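Local coordinates for aldehyde dehydrogenase family protein (Pseudomonas syringae pv. tomato, PDB 6X9L), which is a long-chain aliphatic aldehyde dehydrogenase that binds NAD+ and octanal, at residues V48-V60 and V211-H225. The protein carries 1 engineered substitution. Sequence-based numbering, arbitrary orientation.
Sequences VASGSAADVDRAV and VNGSGPEVGGAMAAH. With NAD (nicotinamide-adenine-dinucleotide), chain D.
Val56, on the first turns of helix 53-71, packs against Val218, Ala221 and Met222 of helix 215-224, within the Rossmann-like NAD-binding domain of the aldehyde dehydrogenase fold. The axes of residues 53-60 and 215-224 come within 8.9 Å and cross at -44°. With chi1 at 163°, Val56 turns CG1 away from its own N and onto Ala221 CB and Met222 CG, while CG2 faces Val218 CG1. Ala53 meets Ala221 methyl to methyl. Deeper down, Ala59 CB lies 3.9 Å from Val211 CG2. Met222 and Ala59 also touch strand 178-182, so both helices rest on the central sheet.

Backbone and water bonds join the loops before the helices. Gly51 N donates to Asn212 O at 2.7 Å. One water accepts from Ser50 OG and Ser214 N and donates to Gly51 O and Glu217 OE1. A second water links Glu217 OE2 to Ala53 N, in the first turn of helix 53-71. Glu217, extended beyond CG, thus reaches this helix start through water. A third water bridges Ala49 N and Asn212 ND2.

Ser52 and Ser214 sit at the N-cap positions of the two helices. Ser214 OG accepts the capping bond from Glu217 N at 3.1 Å. Asp55 OD2 accepts from Ser52 N and, from above the carboxylate plane, from Ser52 OG. Helix 215-224 turns its other side to the cofactor: Gly215 and Gly219 lie against the NAD adenine, with Gly219 CA 3.5 Å from NAD C2A.

The His225 ring closes the far end. Its ND1 accepts from Asp227 N, which sets NE2 as the donor toward Asp57. NE2 gives a weak bond to Asp57 OD1 at the ring edge, 3.0 Å long and bent to 122°. Val60 CG1 makes a CH-pi contact over one ring face, 3.9 Å from the centroid.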
ATOM      1  N   VAL A  48       4.945  13.335 -31.046  1.00 46.77           N
ATOM      2  CA  VAL A  48       3.713  12.916 -30.406  1.00 46.74           C
ATOM      3  C   VAL A  48       3.186  14.089 -29.598  1.00 49.94           C
ATOM      4  O   VAL A  48       3.914  15.032 -29.282  1.00 52.05           O
ATOM      5  CB  VAL A  48       3.929  11.686 -29.512  1.00 44.91           C
ATOM      6  CG1 VAL A  48       4.543  10.573 -30.326  1.00 42.48           C
ATOM      7  CG2 VAL A  48       4.816  12.045 -28.347  1.00 45.75           C
ATOM      8  N   ALA A  49       1.899  14.022 -29.275  1.00 38.59           N
ATOM      9  CA  ALA A  49       1.229  15.118 -28.594  1.00 41.76           C
ATOM     10  C   ALA A  49       1.593  15.150 -27.112  1.00 43.54           C
ATOM     11  O   ALA A  49       1.967  14.131 -26.519  1.00 41.60           O
ATOM     12  CB  ALA A  49      -0.285  14.997 -28.757  1.00 41.91           C
ATOM     13  N   SER A  50       1.483  16.346 -26.522  1.00 35.11           N
ATOM     14  CA  SER A  50       1.779  16.580 -25.114  1.00 36.23           C
ATOM     15  C   SER A  50       0.491  16.977 -24.404  1.00 37.23           C
ATOM     16  O   SER A  50      -0.029  18.084 -24.616  1.00 38.24           O
ATOM     17  CB  SER A  50       2.850  17.653 -24.932  1.00 38.04           C
ATOM     18  OG  SER A  50       3.289  17.682 -23.583  1.00 37.51           O
ATOM     19  N   GLY A  51      -0.000  16.071 -23.548  1.00 37.54           N
ATOM     20  CA  GLY A  51      -1.272  16.268 -22.896  1.00 37.98           C
ATOM     21  C   GLY A  51      -1.227  17.335 -21.817  1.00 39.10           C
ATOM     22  O   GLY A  51      -0.184  17.689 -21.263  1.00 39.33           O
ATOM     23  N   SER A  52      -2.408  17.860 -21.534  1.00 44.52           N
ATOM     24  CA  SER A  52      -2.662  18.815 -20.476  1.00 45.32           C
ATOM     25  C   SER A  52      -3.504  18.136 -19.406  1.00 44.89           C
ATOM     26  O   SER A  52      -3.958  16.998 -19.570  1.00 43.98           O
ATOM     27  CB  SER A  52      -3.378  20.039 -21.029  1.00 46.13           C
ATOM     28  OG  SER A  52      -4.596  19.647 -21.644  1.00 45.85           O
ATOM     29  N   ALA A  53      -3.731  18.848 -18.306  1.00 40.32           N
ATOM     30  CA  ALA A  53      -4.648  18.328 -17.299  1.00 39.87           C
ATOM     31  C   ALA A  53      -6.036  18.093 -17.891  1.00 39.79           C
ATOM     32  O   ALA A  53      -6.713  17.123 -17.532  1.00 39.32           O
ATOM     33  CB  ALA A  53      -4.705  19.281 -16.111  1.00 39.95           C
ATOM     34  N   ALA A  54      -6.457  18.939 -18.842  1.00 52.25           N
ATOM     35  CA  ALA A  54      -7.774  18.780 -19.461  1.00 51.96           C
ATOM     36  C   ALA A  54      -7.873  17.479 -20.256  1.00 51.45           C
ATOM     37  O   ALA A  54      -8.935  16.841 -20.294  1.00 50.90           O
ATOM     38  CB  ALA A  54      -8.075  19.977 -20.365  1.00 52.43           C
ATOM     39  N   ASP A  55      -6.790  17.089 -20.928  1.00 56.49           N
ATOM     40  CA  ASP A  55      -6.775  15.801 -21.611  1.00 55.74           C
ATOM     41  C   ASP A  55      -6.879  14.643 -20.618  1.00 54.98           C
ATOM     42  O   ASP A  55      -7.630  13.687 -20.843  1.00 54.04           O
ATOM     43  CB  ASP A  55      -5.507  15.687 -22.449  1.00 56.07           C
ATOM     44  CG  ASP A  55      -5.459  16.715 -23.541  1.00 56.96           C
ATOM     45  OD1 ASP A  55      -6.365  16.675 -24.398  1.00 56.71           O
ATOM     46  OD2 ASP A  55      -4.540  17.569 -23.541  1.00 57.82           O
ATOM     47  N   VAL A  56      -6.130  14.712 -19.516  1.00 39.83           N
ATOM     48  CA  VAL A  56      -6.232  13.694 -18.482  1.00 39.19           C
ATOM     49  C   VAL A  56      -7.646  13.652 -17.915  1.00 39.05           C
ATOM     50  O   VAL A  56      -8.130  12.588 -17.519  1.00 38.42           O
ATOM     51  CB  VAL A  56      -5.175  13.954 -17.390  1.00 39.68           C
ATOM     52  CG1 VAL A  56      -5.504  13.203 -16.114  1.00 39.38           C
ATOM     53  CG2 VAL A  56      -3.797  13.563 -17.873  1.00 39.54           C
ATOM     54  N   ASP A  57      -8.338  14.793 -17.882  1.00 51.97           N
ATOM     55  CA  ASP A  57      -9.750  14.807 -17.499  1.00 51.88           C
ATOM     56  C   ASP A  57     -10.614  14.001 -18.472  1.00 51.20           C
ATOM     57  O   ASP A  57     -11.427  13.168 -18.053  1.00 50.74           O
ATOM     58  CB  ASP A  57     -10.254  16.244 -17.423  1.00 52.59           C
ATOM     59  CG  ASP A  57      -9.914  16.905 -16.124  1.00 53.18           C
ATOM     60  OD1 ASP A  57      -9.405  16.203 -15.230  1.00 53.17           O
ATOM     61  OD2 ASP A  57     -10.157  18.124 -15.990  1.00 53.64           O
ATOM     62  N   ARG A  58     -10.476  14.250 -19.777  1.00 54.79           N
ATOM     63  CA  ARG A  58     -11.279  13.491 -20.732  1.00 53.87           C
ATOM     64  C   ARG A  58     -11.024  12.001 -20.583  1.00 52.72           C
ATOM     65  O   ARG A  58     -11.946  11.182 -20.672  1.00 51.99           O
ATOM     66  CB  ARG A  58     -10.973  13.935 -22.160  1.00 53.97           C
ATOM     67  CG  ARG A  58     -11.176  15.410 -22.412  1.00 55.07           C
ATOM     68  CD  ARG A  58     -10.971  15.748 -23.880  1.00 55.33           C
ATOM     69  NE  ARG A  58     -11.953  15.081 -24.735  1.00 54.74           N
ATOM     70  CZ  ARG A  58     -11.644  14.261 -25.737  1.00 54.15           C
ATOM     71  NH1 ARG A  58     -10.371  14.013 -26.024  1.00 54.07           N
ATOM     72  NH2 ARG A  58     -12.613  13.706 -26.459  1.00 53.63           N
ATOM     73  N   ALA A  59      -9.779  11.631 -20.335  1.00 34.22           N
ATOM     74  CA  ALA A  59      -9.453  10.220 -20.242  1.00 32.96           C
ATOM     75  C   ALA A  59     -10.041   9.603 -18.976  1.00 32.99           C
ATOM     76  O   ALA A  59     -10.650   8.524 -19.034  1.00 32.14           O
ATOM     77  CB  ALA A  59      -7.940  10.026 -20.315  1.00 32.74           C
ATOM     78  N   VAL A  60      -9.896  10.277 -17.825  1.00 37.92           N
ATOM     79  CA  VAL A  60     -10.490   9.759 -16.588  1.00 38.03           C
ATOM     80  C   VAL A  60     -12.010   9.630 -16.740  1.00 38.00           C
ATOM     81  O   VAL A  60     -12.606   8.611 -16.351  1.00 37.53           O
ATOM     82  CB  VAL A  60     -10.099  10.634 -15.371  1.00 39.37           C
ATOM     83  CG1 VAL A  60     -10.752  10.119 -14.093  1.00 39.55           C
ATOM     84  CG2 VAL A  60      -8.580  10.669 -15.172  1.00 39.51           C
ATOM     85  N   VAL A 211      -2.661   8.673 -22.880  1.00 33.31           N
ATOM     86  CA  VAL A 211      -2.331  10.085 -23.018  1.00 35.26           C
ATOM     87  C   VAL A 211      -0.818  10.229 -22.948  1.00 35.74           C
ATOM     88  O   VAL A 211      -0.168   9.682 -22.050  1.00 34.78           O
ATOM     89  CB  VAL A 211      -3.004  10.967 -21.945  1.00 36.64           C
ATOM     90  CG1 VAL A 211      -2.664  12.427 -22.188  1.00 38.65           C
ATOM     91  CG2 VAL A 211      -4.515  10.766 -21.932  1.00 36.08           C
ATOM     92  N   ASN A 212      -0.254  10.970 -23.890  1.00 41.38           N
ATOM     93  CA  ASN A 212       1.166  11.260 -23.885  1.00 42.00           C
ATOM     94  C   ASN A 212       1.421  12.596 -23.202  1.00 43.62           C
ATOM     95  O   ASN A 212       0.546  13.466 -23.140  1.00 44.43           O
ATOM     96  CB  ASN A 212       1.710  11.273 -25.311  1.00 42.31           C
ATOM     97  CG  ASN A 212       1.874   9.888 -25.875  1.00 40.74           C
ATOM     98  OD1 ASN A 212       2.321   8.975 -25.174  1.00 39.60           O
ATOM     99  ND2 ASN A 212       1.513   9.714 -27.147  1.00 40.63           N
ATOM    100  N   GLY A 213       2.627  12.742 -22.678  1.00 37.78           N
ATOM    101  CA  GLY A 213       3.056  14.022 -22.146  1.00 39.14           C
ATOM    102  C   GLY A 213       4.119  13.853 -21.078  1.00 38.75           C
ATOM    103  O   GLY A 213       4.604  12.754 -20.808  1.00 37.23           O
ATOM    104  N   SER A 214       4.474  14.983 -20.475  1.00 39.34           N
ATOM    105  CA  SER A 214       5.518  14.983 -19.467  1.00 39.01           C
ATOM    106  C   SER A 214       5.010  14.349 -18.178  1.00 37.54           C
ATOM    107  O   SER A 214       3.804  14.328 -17.896  1.00 37.55           O
ATOM    108  CB  SER A 214       5.995  16.405 -19.194  1.00 40.19           C
ATOM    109  OG  SER A 214       5.079  17.075 -18.338  1.00 40.55           O
ATOM    110  N   GLY A 215       5.947  13.807 -17.402  1.00 40.23           N
ATOM    111  CA  GLY A 215       5.652  13.293 -16.088  1.00 39.22           C
ATOM    112  C   GLY A 215       4.969  14.330 -15.212  1.00 39.59           C
ATOM    113  O   GLY A 215       3.821  14.151 -14.786  1.00 39.44           O
ATOM    114  N   PRO A 216       5.646  15.455 -14.953  1.00 41.55           N
ATOM    115  CA  PRO A 216       5.085  16.440 -14.017  1.00 41.73           C
ATOM    116  C   PRO A 216       3.716  16.973 -14.420  1.00 42.26           C
ATOM    117  O   PRO A 216       2.891  17.244 -13.534  1.00 42.21           O
ATOM    118  CB  PRO A 216       6.143  17.549 -14.010  1.00 42.16           C
ATOM    119  CG  PRO A 216       7.376  16.912 -14.548  1.00 41.90           C
ATOM    120  CD  PRO A 216       6.895  15.943 -15.555  1.00 41.92           C
ATOM    121  N   GLU A 217       3.437  17.126 -15.713  1.00 48.55           N
ATOM    122  CA  GLU A 217       2.159  17.702 -16.128  1.00 48.97           C
ATOM    123  C   GLU A 217       1.052  16.648 -16.208  1.00 48.63           C
ATOM    124  O   GLU A 217       0.041  16.742 -15.505  1.00 48.92           O
ATOM    125  CB  GLU A 217       2.318  18.416 -17.472  1.00 49.69           C
ATOM    126  CG  GLU A 217       1.157  19.355 -17.757  1.00 50.15           C
ATOM    127  CD  GLU A 217       1.264  20.053 -19.093  1.00 50.88           C
ATOM    128  OE1 GLU A 217       2.336  19.936 -19.732  1.00 51.20           O
ATOM    129  OE2 GLU A 217       0.273  20.709 -19.497  1.00 51.08           O
ATOM    130  N   VAL A 218       1.218  15.652 -17.078  1.00 37.98           N
ATOM    131  CA  VAL A 218       0.223  14.584 -17.195  1.00 37.29           C
ATOM    132  C   VAL A 218       0.246  13.678 -15.956  1.00 36.31           C
ATOM    133  O   VAL A 218      -0.774  13.503 -15.277  1.00 35.88           O
ATOM    134  CB  VAL A 218       0.451  13.794 -18.497  1.00 37.30           C
ATOM    135  CG1 VAL A 218      -0.558  12.671 -18.629  1.00 36.58           C
ATOM    136  CG2 VAL A 218       0.382  14.747 -19.710  1.00 38.17           C
ATOM    137  N   GLY A 219       1.412  13.124 -15.622  1.00 34.09           N
ATOM    138  CA  GLY A 219       1.521  12.324 -14.406  1.00 33.19           C
ATOM    139  C   GLY A 219       1.062  13.057 -13.157  1.00 33.12           C
ATOM    140  O   GLY A 219       0.444  12.461 -12.269  1.00 32.47           O
ATOM    141  N   GLY A 220       1.375  14.354 -13.054  1.00 43.06           N
ATOM    142  CA  GLY A 220       0.929  15.107 -11.895  1.00 43.16           C
ATOM    143  C   GLY A 220      -0.583  15.214 -11.832  1.00 43.29           C
ATOM    144  O   GLY A 220      -1.190  15.024 -10.767  1.00 42.89           O
ATOM    145  N   ALA A 221      -1.207  15.521 -12.977  1.00 38.62           N
ATOM    146  CA  ALA A 221      -2.660  15.554 -13.057  1.00 38.46           C
ATOM    147  C   ALA A 221      -3.265  14.233 -12.608  1.00 37.65           C
ATOM    148  O   ALA A 221      -4.263  14.221 -11.880  1.00 37.49           O
ATOM    149  CB  ALA A 221      -3.103  15.894 -14.477  1.00 38.86           C
ATOM    150  N   MET A 222      -2.683  13.110 -13.035  1.00 44.48           N
ATOM    151  CA  MET A 222      -3.219  11.806 -12.654  1.00 43.89           C
ATOM    152  C   MET A 222      -3.094  11.583 -11.150  1.00 43.47           C
ATOM    153  O   MET A 222      -4.064  11.194 -10.482  1.00 43.13           O
ATOM    154  CB  MET A 222      -2.502  10.689 -13.423  1.00 43.68           C
ATOM    155  CG  MET A 222      -2.969  10.510 -14.867  1.00 44.03           C
ATOM    156  SD  MET A 222      -1.654   9.885 -15.939  1.00 44.11           S
ATOM    157  CE  MET A 222      -1.929   8.127 -16.008  1.00 43.22           C
ATOM    158  N   ALA A 223      -1.902  11.850 -10.595  1.00 45.51           N
ATOM    159  CA  ALA A 223      -1.664  11.600  -9.176  1.00 45.00           C
ATOM    160  C   ALA A 223      -2.642  12.372  -8.304  1.00 45.31           C
ATOM    161  O   ALA A 223      -3.019  11.899  -7.221  1.00 45.04           O
ATOM    162  CB  ALA A 223      -0.220  11.954  -8.810  1.00 44.93           C
ATOM    163  N   ALA A 224      -3.082  13.541  -8.768  1.00 42.67           N
ATOM    164  CA  ALA A 224      -3.952  14.412  -7.998  1.00 43.01           C
ATOM    165  C   ALA A 224      -5.424  14.306  -8.368  1.00 43.10           C
ATOM    166  O   ALA A 224      -6.247  14.999  -7.764  1.00 43.45           O
ATOM    167  CB  ALA A 224      -3.513  15.869  -8.153  1.00 43.64           C
ATOM    168  N   HIS A 225      -5.788  13.474  -9.323  1.00 41.74           N
ATOM    169  CA  HIS A 225      -7.145  13.544  -9.834  1.00 41.95           C
ATOM    170  C   HIS A 225      -8.135  13.016  -8.800  1.00 41.77           C
ATOM    171  O   HIS A 225      -7.927  11.937  -8.232  1.00 41.33           O
ATOM    172  CB  HIS A 225      -7.275  12.775 -11.138  1.00 41.80           C
ATOM    173  CG  HIS A 225      -8.488  13.153 -11.928  1.00 42.15           C
ATOM    174  ND1 HIS A 225      -9.764  12.837 -11.519  1.00 42.12           N
ATOM    175  CD2 HIS A 225      -8.622  13.824 -13.100  1.00 42.67           C
ATOM    176  CE1 HIS A 225     -10.636  13.303 -12.398  1.00 42.54           C
ATOM    177  NE2 HIS A 225      -9.969  13.902 -13.370  1.00 42.86           N
TER
HETATM  178  PA  NAD D 702      11.431   8.509 -14.288  1.00 30.16           P
HETATM  179  O1A NAD D 702      11.230   8.328 -12.825  1.00 28.20           O
HETATM  180  O2A NAD D 702      12.223   9.711 -14.632  1.00 31.14           O
HETATM  181  O5B NAD D 702      10.016   8.524 -15.074  1.00 29.68           O
HETATM  182  C5B NAD D 702       9.109   7.442 -14.973  1.00 28.55           C
HETATM  183  C4B NAD D 702       7.711   7.881 -15.432  1.00 26.47           C
HETATM  184  O4B NAD D 702       7.250   8.908 -14.578  1.00 25.69           O
HETATM  185  C3B NAD D 702       7.695   8.485 -16.830  1.00 27.48           C
HETATM  186  O3B NAD D 702       6.477   8.106 -17.458  1.00 24.94           O
HETATM  187  C2B NAD D 702       7.702   9.984 -16.588  1.00 28.59           C
HETATM  188  O2B NAD D 702       7.062  10.716 -17.611  1.00 31.06           O
HETATM  189  C1B NAD D 702       6.876  10.053 -15.335  1.00 27.32           C
HETATM  190  N9A NAD D 702       7.177  11.194 -14.481  1.00 26.35           N
HETATM  191  C8A NAD D 702       8.360  11.892 -14.349  1.00 27.52           C
HETATM  192  N7A NAD D 702       8.168  12.823 -13.383  1.00 29.18           N
HETATM  193  C5A NAD D 702       6.901  12.721 -12.915  1.00 29.92           C
HETATM  194  C6A NAD D 702       6.194  13.411 -11.944  1.00 31.54           C
HETATM  195  N6A NAD D 702       6.820  14.288 -11.160  1.00 33.16           N
HETATM  196  N1A NAD D 702       4.890  13.045 -11.681  1.00 28.66           N
HETATM  197  C2A NAD D 702       4.293  12.014 -12.369  1.00 31.21           C
HETATM  198  N3A NAD D 702       4.997  11.327 -13.335  1.00 26.74           N
HETATM  199  C4A NAD D 702       6.275  11.690 -13.595  1.00 27.40           C
HETATM  200  O3  NAD D 702      12.019   7.128 -14.872  1.00 35.97           O
HETATM  201  PN  NAD D 702      13.457   6.841 -15.533  1.00 43.35           P
HETATM  202  O1N NAD D 702      14.520   7.088 -14.529  1.00 43.32           O
HETATM  203  O2N NAD D 702      13.534   7.494 -16.851  1.00 46.15           O
HETATM  204  O5D NAD D 702      13.172   5.239 -15.680  1.00 35.80           O
HETATM  205  C5D NAD D 702      14.141   4.322 -15.235  1.00 26.13           C
HETATM  206  C4D NAD D 702      13.909   4.046 -13.747  1.00 25.78           C
HETATM  207  O4D NAD D 702      12.795   3.184 -13.587  1.00 29.74           O
HETATM  208  C3D NAD D 702      15.103   3.334 -13.141  1.00 27.12           C
HETATM  209  O3D NAD D 702      15.259   3.762 -11.811  1.00 28.21           O
HETATM  210  C2D NAD D 702      14.637   1.901 -13.110  1.00 26.26           C
HETATM  211  O2D NAD D 702      15.307   1.135 -12.132  1.00 30.05           O
HETATM  212  C1D NAD D 702      13.155   2.074 -12.791  1.00 24.96           C
HETATM  213  N1N NAD D 702      12.473   0.819 -13.125  1.00 27.90           N
HETATM  214  C2N NAD D 702      11.937   0.058 -12.123  1.00 26.51           C
HETATM  215  C3N NAD D 702      11.334  -1.158 -12.418  1.00 29.75           C
HETATM  216  C7N NAD D 702      10.750  -2.035 -11.355  1.00 27.07           C
HETATM  217  O7N NAD D 702       9.902  -3.069 -11.787  1.00 27.13           O
HETATM  218  N7N NAD D 702      11.032  -1.858 -10.061  1.00 24.34           N
HETATM  219  C4N NAD D 702      11.282  -1.602 -13.734  1.00 32.89           C
HETATM  220  C5N NAD D 702      11.839  -0.826 -14.740  1.00 30.75           C
HETATM  221  C6N NAD D 702      12.445   0.384 -14.423  1.00 30.55           C
HETATM  222  O   HOH W   1       0.184  11.413 -29.111  1.00 39.61           O
HETATM  223  O   HOH W   2       2.333  17.056 -20.884  1.00 49.28           O
HETATM  224  O   HOH W   3      -1.816  20.996 -17.603  1.00 52.15           O